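Local coordinates for exosome complex component Rrp41 (PDB 3M7N), which is probably a catalytic component of the archaeal exosome, degrading RNA from the 3' end and perhaps also synthesizing heteromeric RNA tails, at residues A108-F118 with L148-I159. The protein carries 1 engineered substitution. Sequence-based numbering, arbitrary orientation.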
# COMPACT_ATOMS: atom_id res chain seq x y z
N ALA E 108 -9.59 23.17 8.55
CA ALA E 108 -9.58 24.39 9.34
C ALA E 108 -8.26 25.12 9.21
O ALA E 108 -8.21 26.35 9.22
CB ALA E 108 -9.91 24.10 10.83
N PHE E 109 -7.17 24.38 9.09
CA PHE E 109 -5.87 25.03 9.00
C PHE E 109 -5.47 25.40 7.58
O PHE E 109 -4.70 26.35 7.38
CB PHE E 109 -4.79 24.20 9.71
CG PHE E 109 -4.92 24.23 11.21
CD1 PHE E 109 -5.47 23.16 11.89
CD2 PHE E 109 -4.53 25.36 11.93
CE1 PHE E 109 -5.60 23.20 13.29
CE2 PHE E 109 -4.65 25.40 13.30
CZ PHE E 109 -5.19 24.32 13.98
N GLU E 110 -6.01 24.67 6.60
CA GLU E 110 -5.69 24.96 5.20
C GLU E 110 -6.18 26.36 4.92
O GLU E 110 -5.60 27.09 4.13
CB GLU E 110 -6.37 23.97 4.25
CG GLU E 110 -5.80 22.57 4.33
CD GLU E 110 -6.36 21.63 3.28
OE1 GLU E 110 -7.61 21.49 3.18
OE2 GLU E 110 -5.55 21.03 2.56
N ALA E 111 -7.25 26.72 5.62
CA ALA E 111 -7.88 28.03 5.49
C ALA E 111 -7.05 29.18 6.07
O ALA E 111 -7.41 30.34 5.93
CB ALA E 111 -9.27 27.98 6.16
N VAL E 112 -5.92 28.87 6.71
CA VAL E 112 -5.24 29.85 7.54
C VAL E 112 -3.70 29.88 7.43
O VAL E 112 -3.09 30.94 7.51
CB VAL E 112 -5.71 29.69 8.99
CG1 VAL E 112 -4.66 30.16 9.95
CG2 VAL E 112 -7.02 30.45 9.20
N ILE E 113 -3.09 28.72 7.28
CA ILE E 113 -1.65 28.65 7.06
C ILE E 113 -1.30 29.27 5.71
O ILE E 113 -1.97 29.00 4.72
CB ILE E 113 -1.13 27.19 7.11
CG1 ILE E 113 -1.17 26.67 8.56
CG2 ILE E 113 0.26 27.09 6.51
CD1 ILE E 113 -1.16 25.15 8.69
N MET E 114 -0.28 30.12 5.68
CA MET E 114 0.17 30.67 4.40
C MET E 114 1.00 29.63 3.63
O MET E 114 2.23 29.71 3.57
CB MET E 114 0.95 31.97 4.62
CG MET E 114 0.16 33.05 5.34
SD MET E 114 1.12 34.55 5.63
CE MET E 114 1.41 35.10 3.94
N LYS E 115 0.32 28.66 3.05
CA LYS E 115 1.02 27.55 2.41
C LYS E 115 1.77 27.94 1.13
O LYS E 115 2.76 27.30 0.77
CB LYS E 115 0.09 26.36 2.21
CG LYS E 115 -1.28 26.72 1.71
CD LYS E 115 -2.30 25.79 2.30
CE LYS E 115 -3.57 25.75 1.47
NZ LYS E 115 -4.38 24.56 1.91
N GLU E 116 1.32 29.00 0.46
CA GLU E 116 2.03 29.48 -0.73
C GLU E 116 3.51 29.77 -0.50
O GLU E 116 4.29 29.88 -1.44
CB GLU E 116 1.36 30.74 -1.28
CG GLU E 116 0.01 30.49 -1.93
CD GLU E 116 -1.07 30.17 -0.91
OE1 GLU E 116 -1.96 29.35 -1.24
OE2 GLU E 116 -1.02 30.74 0.21
N LEU E 117 3.89 29.91 0.76
CA LEU E 117 5.27 30.28 1.09
C LEU E 117 6.20 29.09 1.00
O LEU E 117 7.41 29.25 0.92
CB LEU E 117 5.33 30.86 2.49
CG LEU E 117 4.73 32.25 2.60
CD1 LEU E 117 4.66 32.68 4.05
CD2 LEU E 117 5.56 33.23 1.78
N PHE E 118 5.64 27.89 1.03
CA PHE E 118 6.46 26.70 1.06
C PHE E 118 6.05 25.68 -0.01
O PHE E 118 5.60 24.58 0.30
CB PHE E 118 6.45 26.07 2.46
CG PHE E 118 6.73 27.06 3.54
CD1 PHE E 118 5.72 27.46 4.40
CD2 PHE E 118 7.99 27.62 3.68
CE1 PHE E 118 5.97 28.39 5.39
CE2 PHE E 118 8.24 28.55 4.68
CZ PHE E 118 7.23 28.93 5.53
N LEU E 148 1.44 25.21 16.10
CA LEU E 148 1.78 25.88 14.85
C LEU E 148 2.48 27.20 15.12
O LEU E 148 3.50 27.51 14.50
CB LEU E 148 0.53 26.08 13.97
CG LEU E 148 0.01 24.80 13.28
CD1 LEU E 148 -1.36 25.00 12.67
CD2 LEU E 148 1.00 24.29 12.23
N VAL E 149 1.97 27.96 16.08
CA VAL E 149 2.59 29.25 16.37
C VAL E 149 3.96 29.06 16.98
O VAL E 149 4.90 29.78 16.65
CB VAL E 149 1.71 30.14 17.29
CG1 VAL E 149 2.46 31.40 17.68
CG2 VAL E 149 0.41 30.51 16.57
N ASP E 150 4.07 28.07 17.85
CA ASP E 150 5.32 27.71 18.50
C ASP E 150 6.39 27.35 17.45
O ASP E 150 7.57 27.67 17.61
CB ASP E 150 5.09 26.57 19.49
CG ASP E 150 6.35 26.20 20.29
OD1 ASP E 150 6.57 24.99 20.53
OD2 ASP E 150 7.11 27.10 20.69
N ALA E 151 5.95 26.70 16.37
CA ALA E 151 6.85 26.34 15.27
C ALA E 151 7.03 27.49 14.28
O ALA E 151 7.70 27.34 13.27
CB ALA E 151 6.35 25.08 14.54
N GLY E 152 6.42 28.62 14.56
CA GLY E 152 6.63 29.80 13.73
C GLY E 152 6.14 29.67 12.30
O GLY E 152 6.65 30.34 11.41
N VAL E 153 5.14 28.84 12.04
CA VAL E 153 4.64 28.79 10.67
C VAL E 153 3.62 29.90 10.43
O VAL E 153 2.64 30.03 11.15
CB VAL E 153 4.13 27.39 10.26
CG1 VAL E 153 4.43 26.38 11.34
CG2 VAL E 153 2.67 27.41 9.87
N PRO E 154 3.89 30.74 9.42
CA PRO E 154 3.10 31.93 9.11
C PRO E 154 1.62 31.60 8.93
O PRO E 154 1.27 30.64 8.24
CB PRO E 154 3.72 32.43 7.80
CG PRO E 154 5.13 31.93 7.85
CD PRO E 154 5.03 30.57 8.51
N MET E 155 0.76 32.39 9.56
CA MET E 155 -0.68 32.14 9.56
C MET E 155 -1.44 33.47 9.48
O MET E 155 -0.91 34.51 9.89
CB MET E 155 -1.11 31.38 10.82
CG MET E 155 -0.89 29.87 10.77
SD MET E 155 -0.94 29.06 12.39
CE MET E 155 -2.69 29.01 12.77
N LYS E 156 -2.66 33.43 8.95
CA LYS E 156 -3.50 34.62 8.88
C LYS E 156 -3.84 35.09 10.29
O LYS E 156 -3.97 36.28 10.55
CB LYS E 156 -4.80 34.31 8.13
CG LYS E 156 -4.69 34.34 6.62
CD LYS E 156 -5.94 33.77 5.97
CE LYS E 156 -5.76 33.58 4.47
NZ LYS E 156 -6.97 33.00 3.81
N GLY E 157 -3.99 34.14 11.20
CA GLY E 157 -4.29 34.43 12.57
C GLY E 157 -4.39 33.11 13.30
O GLY E 157 -3.93 32.10 12.82
N MET E 158 -5.03 33.11 14.46
CA MET E 158 -5.09 31.92 15.27
C MET E 158 -6.39 31.16 15.10
O MET E 158 -7.40 31.70 14.64
CB MET E 158 -4.86 32.30 16.73
CG MET E 158 -3.38 32.42 17.07
SD MET E 158 -2.90 30.88 17.85
CE MET E 158 -4.51 30.47 18.51
N ILE E 159 -6.36 29.90 15.47
CA ILE E 159 -7.53 29.07 15.37
C ILE E 159 -7.96 28.77 16.79
O ILE E 159 -7.16 28.33 17.61
CB ILE E 159 -7.19 27.76 14.60
CG1 ILE E 159 -7.07 28.03 13.10
CG2 ILE E 159 -8.24 26.72 14.85
CD1 ILE E 159 -8.37 28.51 12.45
O HOH W 1 -8.54 30.74 3.75
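The ring of F109, near the end of helix 96-110, packs against three residues of 148-159. CD1 of L148 reaches F109 CD2 obliquely at 3.3 Å, CG1 of I159 lies 3.6 Å from F109 CE2, and the methyl CE of M155 sits at the ring edge. A bend at chi3 (77°) turns that methyl back toward the ring and, at 3.6 Å, onto CG1 of V112; a flexible thioether suits such a curved path. With an alanine at F109, L148, I159 and the M155 methyl would probably lose the ring they share, and a gap would open. Further along the chain, I113 crosses L148 at about a right angle, its CD1 4.0 Å from L148 CD1. M114 SD and L117 CD1 both press on CB of P154, whose compact, rigid ring also meets the edge of F118 through CD. The carbonyl O of P154 accepts from M114 N (3.0 Å, 171°), the donor standing above the carbonyl plane. K156 N bonds V112 O at 2.9 Å, completing a single beta bridge centred on I113 and M155. Two backbone bonds thus pair main-chain polar groups and set the register, while apolar side chains join the chain leaving helix 96-110 to the link between helix 136-150 and strand 158-167.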